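Local coordinates for protein DNA-(apurinic or apyrimidinic site) endonuclease 2 (Xenopus laevis, PDB 6WCD) that cleaves DNA next to abasic sites as a weak endonuclease and removes nucleotides in the 3'-to-5' direction during repair of oxidative and alkylation damage, at residues E152-T155 against Y156-F160; T70-K73 against S74-P78; K36-R39 against D40-D43. All blocks are in the same frame, centred on the assembly; numbering follows the deposited sequence. Where two conformers were deposited one is given.

In the fold
Three short-range contacts illustrate how one DNase I-like catalytic domain fixes its local geometry by different means. Interaction 1 is a surface contact; interactions 2 and 3 are partly buried, interaction 2 the more so, at the end of strand 68-72. Interaction 1 works through a cation-pi stack on helix 152-173; interaction 2 through a turn closed on a backbone carbonyl, with a threonine hydroxyl beside it; interaction 3 through a threonine-to-aspartate hydrogen bond, successive 3-10 turns and a bridging water. No two of them touch. Interactions 1 and 2 lie on opposite sides of the chain's centre, about 32 Å between contact centres. Interactions 1 and 3 each have a lysine near residues of the active site, while interaction 2 lies away from it.

Interaction 1 of 3, residues E152-T155 against Y156-F160; sequences ERKT and YKLRF. With BU1 (1,4-butanediol), chain G.
Tyr156 lies against Arg153 in an i, i+3 cation-pi pair near the start of helix 152-173, the helix of a beta-alpha-beta unit with strands 133-142 and 177-181. Followed outward, the tyrosine first packs CB on Arg153 O at 3.5 Å. With CG anti to the backbone N (chi1 -177°), its ring is carried alongside the arginine, whose chain bends at chi2 and chi3 to bring the guanidinium over it. CG meets Arg153 NH1 at 3.7 Å. CD2 lies under Arg153 CZ at 3.5 Å, and CE2 approaches NH2 at the same separation. The two planes differ by 21°; NH1 stands over the ring centre while CZ is displaced from it. At the tip, OH is hydrogen-bonded to Ser112 O, and Arg153 NH2 forms a salt bridge with Glu116, so both partners are held at their far ends. The helix backbone is closed by i, i+4 bonds, among them Tyr156 N to Glu152 O at 3.0 Å. Lys157 extends away, its NZ hydrogen-bonded to O of Asn185, by similarity the transition-state stabiliser. A butanediol molecule lies beside its chain, with C3 of the diol 3.6 Å from Lys157 CE.

Interaction 2 of 3, residues T70-K73 against S74-P78; sequences TFCK and SSTTP. With BU1 (1,4-butanediol), chain D.
The flat carbonyl group of Lys73 receives Thr76 N from above its plane, 54° out of it, in a hydrogen bond of 3.0 Å between Thr76 N and Lys73 O. This is the i, i+3 bond of a beta turn, with Ser74 and Ser75, in 3-10 conformation, at its corners. The same oxygen has the threonine hydroxyl nearby: a chi1 of 52° sets OG1 between the backbone N and the carbonyl carbon of Thr76, 3.2 Å from Lys73 O. The hydroxyl is also hydrogen-bonded to Asp28 O. The turn folds Thr76 OG1 back over the strand end, where it meets Cys72 CB at 3.5 Å. Further along, the pyrrolidine ring of Pro78 offers CD to Cys72 SG at 4.0 Å, an apolar touch that follows the polar turn. Ser75 CB packs on butanediol C2 at 3.5 Å; the diol is itself held by Met1 N and Gln310. The loop leaves strand 68-72 of the six-stranded sheet and leads to strand 80-83 of the other, the two sheets of a DNase I-like fold. Asn53 and Asp28 flank its beginning through backbone bonds to Cys72 and Lys73, while His124 of strand 119-127 binds Thr76 O from the second sheet.

Interaction 3 of 3, residues K36-R39 against D40-D43; sequences KVTR and DLLD
Thr38 and Asp40 join at the start of a 3-10 turn in the loop that runs from strand 29-33, past the magnesium ligand Glu34, to helix 44-47. Their side chains lie side by side, and Thr38 OG1 donates to Asp40 OD1 over a short 2.6 Å. The acceptor is the syn lone pair of OD1, the one on the side of the other carboxylate oxygen. Asp40 can reach back because its chi1 of 61° sets CG between its own backbone N and carbonyl carbon. Two successive i, i+3 bonds wind the backbone: Leu41 N to Thr38 O at 3.1 Å, and a longer one of 3.3 Å from Leu42 N to Arg39 O. Leu41 crosses the threonine, its CG 3.6 Å from Thr38 OG1, and sends CD1 to Lys36 O at 3.7 Å. A water ties the turn to what follows: it donates to Thr38 O at 2.9 Å and accepts from the backbone N of Asp43, the N-cap of helix 44-47. Asp43 OD2 is hydrogen-bonded to Ser46 OG, and OD1 forms a salt bridge with Arg12. The Thr38 hydroxyl also bonds Gly64 N, while Asp40 OD2 is bonded to Ser63 OG. With both carboxylate oxygens engaged, the rotation of the Asp40 group is restrained and its charge is probably stabilised, whereas Thr38 N is buried with no partner in the model.

Interaction 1 of 3, residues E152-T155 against Y156-F160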
# COMPACT_ATOMS: atom_id res chain seq x y z
N GLU A 152 -23.36 -5.86 3.07
CA GLU A 152 -22.44 -5.67 4.21
C GLU A 152 -21.04 -5.26 3.79
O GLU A 152 -20.25 -4.73 4.60
CB GLU A 152 -22.38 -6.98 5.02
CG GLU A 152 -21.69 -8.14 4.34
CD GLU A 152 -22.57 -8.99 3.43
OE1 GLU A 152 -23.71 -8.60 3.09
OE2 GLU A 152 -22.10 -10.08 3.04
N ARG A 153 -20.63 -5.46 2.50
CA ARG A 153 -19.30 -5.14 2.12
C ARG A 153 -19.06 -3.63 1.93
O ARG A 153 -17.94 -3.19 2.09
CB ARG A 153 -18.92 -5.89 0.81
CG ARG A 153 -18.92 -7.39 1.00
CD ARG A 153 -17.86 -7.87 2.03
NE ARG A 153 -16.51 -7.63 1.50
CZ ARG A 153 -15.38 -7.98 2.14
NH1 ARG A 153 -15.45 -8.56 3.32
NH2 ARG A 153 -14.20 -7.76 1.56
N LYS A 154 -20.16 -2.87 1.68
CA LYS A 154 -19.99 -1.42 1.68
C LYS A 154 -19.64 -0.91 3.08
O LYS A 154 -18.76 -0.08 3.24
CB LYS A 154 -21.24 -0.74 1.15
CG LYS A 154 -21.07 0.76 0.99
CD LYS A 154 -22.41 1.40 0.60
CE LYS A 154 -22.30 2.92 0.56
NZ LYS A 154 -23.54 3.59 0.05
N THR A 155 -20.32 -1.48 4.07
CA THR A 155 -20.00 -1.12 5.46
C THR A 155 -18.59 -1.54 5.81
O THR A 155 -17.82 -0.76 6.39
CB THR A 155 -20.97 -1.83 6.39
OG1 THR A 155 -22.32 -1.52 6.03
CG2 THR A 155 -20.75 -1.39 7.82
N TYR A 156 -18.20 -2.74 5.41
CA TYR A 156 -16.83 -3.20 5.64
C TYR A 156 -15.81 -2.22 5.08
O TYR A 156 -14.82 -1.90 5.71
CB TYR A 156 -16.69 -4.61 5.03
CG TYR A 156 -15.38 -5.32 5.20
CD1 TYR A 156 -15.12 -6.03 6.35
CD2 TYR A 156 -14.43 -5.32 4.23
CE1 TYR A 156 -13.89 -6.65 6.54
CE2 TYR A 156 -13.18 -5.94 4.41
CZ TYR A 156 -12.99 -6.66 5.58
OH TYR A 156 -11.76 -7.29 5.77
N LYS A 157 -16.04 -1.74 3.84
CA LYS A 157 -15.10 -0.85 3.20
C LYS A 157 -14.94 0.47 4.00
O LYS A 157 -13.81 0.95 4.21
CB LYS A 157 -15.58 -0.57 1.76
CG LYS A 157 -14.63 0.36 1.00
CD LYS A 157 -15.22 0.68 -0.40
CE LYS A 157 -14.16 1.47 -1.18
NZ LYS A 157 -14.63 1.88 -2.53
N LEU A 158 -16.08 1.03 4.43
CA LEU A 158 -16.04 2.31 5.15
C LEU A 158 -15.38 2.12 6.52
O LEU A 158 -14.62 2.98 6.97
CB LEU A 158 -17.43 2.90 5.25
CG LEU A 158 -18.08 3.19 3.88
CD1 LEU A 158 -19.54 3.59 4.04
CD2 LEU A 158 -17.32 4.30 3.20
N ARG A 159 -15.66 0.98 7.17
CA ARG A 159 -15.00 0.69 8.45
C ARG A 159 -13.52 0.46 8.29
O ARG A 159 -12.73 0.88 9.14
CB ARG A 159 -15.70 -0.48 9.12
CG ARG A 159 -17.16 -0.16 9.52
CD ARG A 159 -17.22 0.83 10.62
NE ARG A 159 -16.96 0.16 11.88
CZ ARG A 159 -17.14 0.72 13.05
NH1 ARG A 159 -17.47 2.01 13.12
NH2 ARG A 159 -17.01 -0.01 14.16
N PHE A 160 -13.09 -0.14 7.17
CA PHE A 160 -11.67 -0.29 6.89
C PHE A 160 -10.99 1.06 6.74
O PHE A 160 -9.93 1.28 7.29
CB PHE A 160 -11.49 -1.14 5.64
CG PHE A 160 -10.08 -1.53 5.35
CD1 PHE A 160 -9.25 -0.74 4.57
CD2 PHE A 160 -9.57 -2.70 5.86
CE1 PHE A 160 -7.92 -1.13 4.32
CE2 PHE A 160 -8.24 -3.09 5.61
CZ PHE A 160 -7.44 -2.30 4.84
C1 BU1 G . -15.81 4.29 -4.12
C2 BU1 G . -16.10 4.93 -2.75
C3 BU1 G . -16.68 3.92 -1.75
C4 BU1 G . -18.04 4.38 -1.21
O5 BU1 G . -15.93 5.27 -5.13
O6 BU1 G . -18.87 3.26 -1.07

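Interaction 2 of 3, residues T70-K73 against S74-P78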
# COMPACT_ATOMS: atom_id res chain seq x y z
N THR A 70 5.32 -6.13 0.86
CA THR A 70 6.34 -5.10 0.73
C THR A 70 7.69 -5.74 0.60
O THR A 70 8.08 -6.58 1.45
CB THR A 70 6.28 -4.17 1.94
OG1 THR A 70 5.03 -3.50 1.91
CG2 THR A 70 7.40 -3.14 1.92
N PHE A 71 8.38 -5.41 -0.49
CA PHE A 71 9.70 -5.91 -0.81
C PHE A 71 10.70 -4.78 -0.58
O PHE A 71 10.55 -3.70 -1.12
CB PHE A 71 9.78 -6.37 -2.27
CG PHE A 71 9.07 -7.64 -2.55
CD1 PHE A 71 7.72 -7.65 -2.83
CD2 PHE A 71 9.77 -8.81 -2.55
CE1 PHE A 71 7.06 -8.94 -3.09
CE2 PHE A 71 9.17 -10.02 -2.79
CZ PHE A 71 7.83 -10.06 -3.06
N CYS A 72 11.74 -5.08 0.18
CA CYS A 72 12.77 -4.11 0.52
C CYS A 72 14.13 -4.56 0.01
O CYS A 72 14.50 -5.72 0.16
CB CYS A 72 12.84 -3.95 2.04
SG CYS A 72 11.33 -3.41 2.77
N LYS A 73 14.92 -3.65 -0.59
CA LYS A 73 16.31 -3.93 -0.83
C LYS A 73 17.09 -3.94 0.49
O LYS A 73 16.59 -3.54 1.53
CB LYS A 73 16.89 -2.91 -1.81
CG LYS A 73 16.30 -3.02 -3.20
CD LYS A 73 17.03 -2.18 -4.24
CE LYS A 73 16.56 -2.55 -5.64
NZ LYS A 73 17.04 -1.56 -6.67
N SER A 74 18.32 -4.44 0.44
CA SER A 74 19.18 -4.46 1.64
C SER A 74 19.32 -3.08 2.25
O SER A 74 19.45 -2.96 3.47
CB SER A 74 20.56 -5.04 1.28
OG SER A 74 21.25 -4.22 0.35
N SER A 75 19.28 -2.03 1.42
CA SER A 75 19.40 -0.63 1.86
C SER A 75 18.27 -0.20 2.78
O SER A 75 18.46 0.75 3.58
CB SER A 75 19.36 0.29 0.62
OG SER A 75 18.12 0.20 -0.07
N THR A 76 17.11 -0.86 2.73
CA THR A 76 15.94 -0.41 3.44
C THR A 76 15.37 -1.45 4.38
O THR A 76 14.19 -1.35 4.73
CB THR A 76 14.83 0.02 2.48
OG1 THR A 76 14.61 -1.03 1.53
CG2 THR A 76 15.22 1.24 1.79
N THR A 77 16.16 -2.45 4.76
CA THR A 77 15.66 -3.46 5.68
C THR A 77 14.99 -2.77 6.86
O THR A 77 15.64 -1.96 7.53
CB THR A 77 16.81 -4.34 6.15
OG1 THR A 77 17.46 -4.94 4.99
CG2 THR A 77 16.34 -5.45 7.05
N PRO A 78 13.74 -3.08 7.17
CA PRO A 78 13.02 -2.37 8.20
C PRO A 78 13.41 -2.77 9.61
O PRO A 78 13.75 -3.93 9.89
CB PRO A 78 11.55 -2.71 7.91
CG PRO A 78 11.60 -4.02 7.23
CD PRO A 78 12.84 -4.00 6.41
C1 BU1 D . 20.91 3.25 -1.03
C2 BU1 D . 19.39 3.20 -1.24
C3 BU1 D . 18.85 4.47 -1.90
C4 BU1 D . 18.50 5.48 -0.81
O5 BU1 D . 21.22 3.70 0.27
O6 BU1 D . 18.35 6.80 -1.28

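Interaction 3 of 3, residues K36-R39 against D40-D43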
# COMPACT_ATOMS: atom_id res chain seq x y z
N LYS A 36 -2.50 -12.19 -4.49
CA LYS A 36 -3.18 -13.48 -4.65
C LYS A 36 -2.35 -14.62 -4.11
O LYS A 36 -2.58 -15.77 -4.45
CB LYS A 36 -3.66 -13.72 -6.09
CG LYS A 36 -4.59 -12.62 -6.59
CD LYS A 36 -5.25 -12.92 -7.93
CE LYS A 36 -6.08 -11.74 -8.36
NZ LYS A 36 -6.93 -12.15 -9.52
N VAL A 37 -1.44 -14.32 -3.20
CA VAL A 37 -0.67 -15.34 -2.51
C VAL A 37 -1.26 -15.58 -1.13
O VAL A 37 -1.33 -14.65 -0.31
CB VAL A 37 0.81 -14.93 -2.38
CG1 VAL A 37 1.60 -16.02 -1.63
CG2 VAL A 37 1.44 -14.68 -3.76
N THR A 38 -1.65 -16.81 -0.85
CA THR A 38 -2.02 -17.24 0.47
C THR A 38 -1.06 -18.32 0.93
O THR A 38 -0.37 -18.97 0.11
CB THR A 38 -3.50 -17.71 0.49
OG1 THR A 38 -3.77 -18.58 -0.60
CG2 THR A 38 -4.42 -16.54 0.38
N ARG A 39 -1.03 -18.58 2.25
CA ARG A 39 0.05 -19.43 2.76
C ARG A 39 -0.11 -20.87 2.33
O ARG A 39 0.90 -21.60 2.24
CB ARG A 39 0.12 -19.38 4.28
CG ARG A 39 1.08 -18.28 4.73
CD ARG A 39 1.35 -18.35 6.20
NE ARG A 39 2.33 -19.35 6.61
CZ ARG A 39 2.60 -19.58 7.89
NH1 ARG A 39 1.93 -18.89 8.81
NH2 ARG A 39 3.51 -20.45 8.26
N ASP A 40 -1.35 -21.35 2.11
CA ASP A 40 -1.59 -22.71 1.68
C ASP A 40 -0.93 -23.05 0.34
O ASP A 40 -0.68 -24.23 0.09
CB ASP A 40 -3.11 -22.96 1.61
CG ASP A 40 -3.82 -22.05 0.61
OD1 ASP A 40 -3.64 -20.83 0.65
OD2 ASP A 40 -4.61 -22.55 -0.22
N LEU A 41 -0.63 -22.02 -0.48
CA LEU A 41 -0.09 -22.27 -1.81
C LEU A 41 1.41 -22.63 -1.80
O LEU A 41 1.88 -23.16 -2.81
CB LEU A 41 -0.23 -21.04 -2.69
CG LEU A 41 -1.68 -20.52 -2.82
CD1 LEU A 41 -1.62 -19.24 -3.67
CD2 LEU A 41 -2.54 -21.54 -3.43
N LEU A 42 2.12 -22.39 -0.70
CA LEU A 42 3.57 -22.68 -0.61
C LEU A 42 4.36 -22.04 -1.76
O LEU A 42 5.33 -22.63 -2.27
CB LEU A 42 3.83 -24.17 -0.56
CG LEU A 42 3.06 -25.02 0.46
CD1 LEU A 42 3.26 -26.51 0.29
CD2 LEU A 42 3.46 -24.57 1.85
N ASP A 43 3.99 -20.83 -2.12
CA ASP A 43 4.54 -20.15 -3.31
C ASP A 43 5.81 -19.41 -2.96
O ASP A 43 5.88 -18.18 -2.92
CB ASP A 43 3.50 -19.24 -3.94
CG ASP A 43 3.88 -18.85 -5.35
OD1 ASP A 43 4.99 -19.28 -5.75
OD2 ASP A 43 3.10 -18.10 -6.01
O HOH W 1 2.48 -19.16 -0.25